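Local coordinates for cysteine desulfurase (Thermococcus onnurineus, PDB 5B89), which probably uses pyridoxal 5'-phosphate to take sulfur from L-cysteine and pass it to a carrier, leaving L-alanine, at residues Asp125-Thr130 / Ala175-Val180; Gly204-Val209 / His226-Ala231. All coordinates share one frame; numbering follows the deposited sequence.

Interaction 1 (Asp125-Thr130 / Ala175-Val180)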
# COMPACT_ATOMS: atom_id res chain seq x y z
N ASP B 125 17.35 26.59 -6.19
CA ASP B 125 17.65 25.43 -7.05
C ASP B 125 16.42 25.23 -7.96
O ASP B 125 15.32 25.71 -7.62
CB ASP B 125 17.88 24.16 -6.27
CG ASP B 125 19.24 24.05 -5.63
OD1 ASP B 125 20.11 24.92 -5.92
OD2 ASP B 125 19.44 23.05 -4.85
N LYS B 126 16.67 24.55 -9.04
CA LYS B 126 15.73 24.33 -10.08
C LYS B 126 15.32 22.89 -10.30
O LYS B 126 16.14 22.05 -10.35
CB LYS B 126 16.34 24.86 -11.39
CG LYS B 126 15.48 24.76 -12.64
CD LYS B 126 16.01 25.54 -13.82
CE LYS B 126 17.39 25.13 -14.21
NZ LYS B 126 17.73 25.67 -15.52
N ILE B 127 14.03 22.71 -10.48
CA ILE B 127 13.44 21.41 -10.81
C ILE B 127 12.77 21.60 -12.17
O ILE B 127 12.13 22.54 -12.34
CB ILE B 127 12.41 20.97 -9.80
CG1 ILE B 127 13.09 20.64 -8.50
CG2 ILE B 127 11.70 19.69 -10.25
CD1 ILE B 127 12.12 20.47 -7.37
N VAL B 128 12.99 20.68 -13.08
CA VAL B 128 12.41 20.74 -14.44
C VAL B 128 11.46 19.54 -14.61
O VAL B 128 11.87 18.45 -14.31
CB VAL B 128 13.44 20.76 -15.49
CG1 VAL B 128 12.90 20.72 -16.92
CG2 VAL B 128 14.36 21.99 -15.29
N THR B 129 10.29 19.81 -15.20
CA THR B 129 9.39 18.73 -15.58
C THR B 129 8.73 19.10 -16.89
O THR B 129 9.09 20.05 -17.51
CB THR B 129 8.46 18.45 -14.43
OG1 THR B 129 7.67 17.30 -14.74
CG2 THR B 129 7.45 19.55 -14.28
N THR B 130 7.76 18.30 -17.32
CA THR B 130 6.97 18.57 -18.54
C THR B 130 5.70 19.30 -18.16
O THR B 130 5.21 19.18 -17.07
CB THR B 130 6.65 17.31 -19.38
OG1 THR B 130 5.48 16.66 -18.85
CG2 THR B 130 7.73 16.36 -19.46
N ALA B 175 19.87 22.33 -13.76
CA ALA B 175 18.81 21.83 -12.92
C ALA B 175 19.36 20.86 -11.84
O ALA B 175 20.24 20.08 -12.16
CB ALA B 175 17.82 21.06 -13.80
N LYS B 176 18.76 20.86 -10.65
CA LYS B 176 19.10 19.91 -9.64
C LYS B 176 18.44 18.54 -9.89
O LYS B 176 19.04 17.48 -9.60
CB LYS B 176 18.73 20.46 -8.27
CG LYS B 176 19.09 19.61 -7.06
CD LYS B 176 20.50 19.97 -6.73
CE LYS B 176 20.94 19.27 -5.47
NZ LYS B 176 22.34 19.74 -5.25
N LEU B 177 17.22 18.61 -10.40
CA LEU B 177 16.40 17.38 -10.58
C LEU B 177 15.48 17.66 -11.77
O LEU B 177 14.94 18.75 -11.93
CB LEU B 177 15.66 17.09 -9.30
CG LEU B 177 14.80 15.77 -9.30
CD1 LEU B 177 14.81 15.11 -7.92
CD2 LEU B 177 13.39 16.01 -9.76
N VAL B 178 15.28 16.58 -12.50
CA VAL B 178 14.41 16.55 -13.71
C VAL B 178 13.44 15.37 -13.46
O VAL B 178 13.95 14.23 -13.23
CB VAL B 178 15.18 16.35 -14.94
CG1 VAL B 178 14.29 16.23 -16.17
CG2 VAL B 178 16.19 17.48 -15.23
N ALA B 179 12.15 15.63 -13.58
CA ALA B 179 11.14 14.60 -13.44
C ALA B 179 10.26 14.57 -14.67
O ALA B 179 9.68 15.54 -15.01
CB ALA B 179 10.30 14.84 -12.21
N VAL B 180 10.18 13.43 -15.32
CA VAL B 180 9.34 13.33 -16.51
C VAL B 180 8.56 12.03 -16.58
O VAL B 180 8.96 11.01 -16.10
CB VAL B 180 10.14 13.47 -17.81
CG1 VAL B 180 10.94 14.79 -17.81
CG2 VAL B 180 11.05 12.30 -17.97
O HOH W 1 21.74 22.31 -3.86

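Interaction 2 (Gly204-Val209 / His226-Ala231)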
# COMPACT_ATOMS: atom_id res chain seq x y z
N GLY B 204 24.49 16.71 -14.92
CA GLY B 204 24.53 16.47 -13.46
C GLY B 204 23.21 16.65 -12.73
O GLY B 204 23.21 16.87 -11.53
N ALA B 205 22.03 16.50 -13.40
CA ALA B 205 20.73 16.59 -12.76
C ALA B 205 20.29 15.16 -12.37
O ALA B 205 20.48 14.23 -13.15
CB ALA B 205 19.72 17.15 -13.77
N ILE B 206 19.63 15.05 -11.24
CA ILE B 206 18.97 13.78 -10.84
C ILE B 206 17.78 13.57 -11.84
O ILE B 206 17.08 14.52 -12.09
CB ILE B 206 18.51 13.84 -9.45
CG1 ILE B 206 19.72 13.96 -8.50
CG2 ILE B 206 17.62 12.58 -9.11
CD1 ILE B 206 19.32 14.36 -7.12
N PHE B 207 17.66 12.34 -12.34
CA PHE B 207 16.60 12.00 -13.33
C PHE B 207 15.53 11.01 -12.72
O PHE B 207 15.93 9.91 -12.39
CB PHE B 207 17.27 11.45 -14.56
CG PHE B 207 16.34 11.41 -15.80
CD1 PHE B 207 15.67 12.54 -16.22
CD2 PHE B 207 16.19 10.21 -16.47
CE1 PHE B 207 14.86 12.46 -17.37
CE2 PHE B 207 15.39 10.11 -17.57
CZ PHE B 207 14.74 11.22 -18.05
N VAL B 208 14.36 11.51 -12.68
CA VAL B 208 13.20 10.76 -12.14
C VAL B 208 12.23 10.47 -13.27
O VAL B 208 11.79 11.39 -13.97
CB VAL B 208 12.54 11.57 -11.09
CG1 VAL B 208 11.34 10.85 -10.44
CG2 VAL B 208 13.47 12.04 -9.97
N VAL B 209 11.85 9.19 -13.38
CA VAL B 209 10.98 8.76 -14.50
C VAL B 209 9.63 8.22 -13.87
O VAL B 209 9.65 7.27 -13.07
CB VAL B 209 11.58 7.70 -15.38
CG1 VAL B 209 10.66 7.28 -16.50
CG2 VAL B 209 12.89 8.21 -15.98
N HIS B 226 18.61 5.96 -18.35
CA HIS B 226 19.45 6.75 -17.45
C HIS B 226 18.78 7.24 -16.21
O HIS B 226 19.02 8.26 -15.63
CB HIS B 226 20.11 7.97 -18.15
CG HIS B 226 20.77 7.64 -19.46
ND1 HIS B 226 20.21 7.84 -20.72
CD2 HIS B 226 21.92 6.97 -19.65
CE1 HIS B 226 21.06 7.37 -21.63
NE2 HIS B 226 22.10 6.85 -21.00
N ALA B 227 17.86 6.38 -15.72
CA ALA B 227 17.10 6.71 -14.52
C ALA B 227 17.90 6.61 -13.21
O ALA B 227 18.61 5.68 -13.01
CB ALA B 227 15.84 5.76 -14.43
N ASP B 228 17.69 7.61 -12.38
CA ASP B 228 18.12 7.58 -10.99
C ASP B 228 16.98 7.08 -10.06
O ASP B 228 17.25 6.38 -9.08
CB ASP B 228 18.60 8.93 -10.54
CG ASP B 228 19.89 9.37 -11.35
OD1 ASP B 228 20.79 8.55 -11.49
OD2 ASP B 228 19.81 10.54 -11.76
N PHE B 229 15.76 7.48 -10.38
CA PHE B 229 14.54 6.99 -9.67
C PHE B 229 13.58 6.71 -10.74
O PHE B 229 13.46 7.42 -11.75
CB PHE B 229 14.03 8.02 -8.72
CG PHE B 229 14.98 8.35 -7.62
CD1 PHE B 229 15.96 9.27 -7.81
CD2 PHE B 229 14.86 7.78 -6.37
CE1 PHE B 229 16.84 9.56 -6.77
CE2 PHE B 229 15.76 8.03 -5.33
CZ PHE B 229 16.71 8.93 -5.54
N LEU B 230 12.76 5.66 -10.49
CA LEU B 230 11.71 5.26 -11.46
C LEU B 230 10.54 4.67 -10.73
O LEU B 230 10.79 3.92 -9.80
CB LEU B 230 12.22 4.38 -12.53
CG LEU B 230 11.24 3.98 -13.64
CD1 LEU B 230 11.94 3.81 -14.93
CD2 LEU B 230 10.54 2.71 -13.28
N ALA B 231 9.33 5.07 -11.11
CA ALA B 231 8.11 4.59 -10.37
C ALA B 231 7.16 3.96 -11.38
O ALA B 231 7.05 4.41 -12.52
CB ALA B 231 7.42 5.80 -9.76
O HOH W 2 21.34 11.63 -14.04

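Interaction 1 (Asp125-Thr130 / Ala175-Val180)
In the seven-stranded sheet of this fold-type I pyridoxal-phosphate enzyme, strands 126-129 and 177-181 run side by side in parallel, with Val128 paired with Val178 and Ile127 with Leu177. Val128 uses both its backbone groups on this neighbour: its N donates to Leu177 O (3.0 Å) and its O accepts from Ala179 N (2.9 Å). One step earlier, Lys176 N reaches Lys126 O. Beta-branched residues suit this extended backbone, and Ile127 CG2 lies beside Leu177 CD2 (4.1 Å), both side chains pointing the same way, with Trp141 of helix 139-148 packed on Leu177. Where the strand ends, a side chain takes over the pairing. The OG1 of Thr129, anti to the backbone N (chi1 -174°), donates to Ala179 O at 2.7 Å, coming in 28° off the carbonyl plane. A valine here would probably leave that buried carbonyl without its hydroxyl donor and loosen the last rung of the pair. Beyond it Thr130 CG2 meets Val180 CG1 at 3.9 Å, the two side chains crossing at about a right angle. At the opposite, partly exposed end, Asp125 OD2 stands 4.4 Å from Lys176 NZ, and one water bridges them, donating to the carboxylate and accepting from the ammonium; Lys122 N also bonds OD2. The two charges, too far apart for a salt bridge, probably still attract weakly, while direct backbone and hydroxyl bonds hold the buried strands.

Interaction 2 (Gly204-Val209 / His226-Ala231)
Ala205 begins the approach, sharing through its O a water with Asp228 OD2 just after Gly204, whose positive phi closes helix 193-203 in a Schellman motif. The chain then enters strand 206-210, parallel to strand 229-233 in the central sheet of the cofactor-binding domain. Ile206 sends CG2 to the edge of the Phe229 ring, 3.9 Å from CE1; this flat apolar ring also meets Phe253 and Phe257 and packs on helix 106-117. Phe207 is held through both its backbone N and its backbone O. Its N donates to Asp228 OD2 (2.9 Å, 165° at the hydrogen), on the anti side of the carboxylate, and its O accepts hydrogen bonds from both Asp228 N and Phe229 N. An aspartate suits this place because its short side chain, with CG beside its own backbone N (chi1 -64°), can carry OD2 back to the neighbouring strand, while OD1 forms a salt bridge with Arg250. The Phe207 ring turns toward helix 193-203, and the carbonyl O of His226 lies at its edge, 3.5 Å from CD2. Val208 pairs with Phe229, and CG2 sits 4.2 Å from the Phe229 CB. Val209 completes the ladder: its N bonds Phe229 O and its O accepts from Ala231 N. On the face opposite Val208 and Phe229, its CG2 lies against the small Ala227 CB, while Leu230 CD1 rests 3.9 Å from Val209 CB.

How the interactions relate
Interactions 1 and 2 are successive parts of the same seven-stranded sheet, their centres 10 Å apart. Along the chain interaction 1 closes before interaction 2 opens, and helix 193-203 links strand 177-181 to strand 206-210, a parallel beta-alpha-beta crossover. These two strands are neighbours, so the pairs join directly: Val178 N probably bonds Ile206 O and Val178 O probably bonds Val208 N, each at 2.8 Å. The order 126-129, 177-181, 206-210, 229-233 is therefore one continuous parallel run. All four strands point their C-terminal ends toward the cofactor, with Thr130 about 9 Å and Ala231 about 7 Å from it, side chain to ligand.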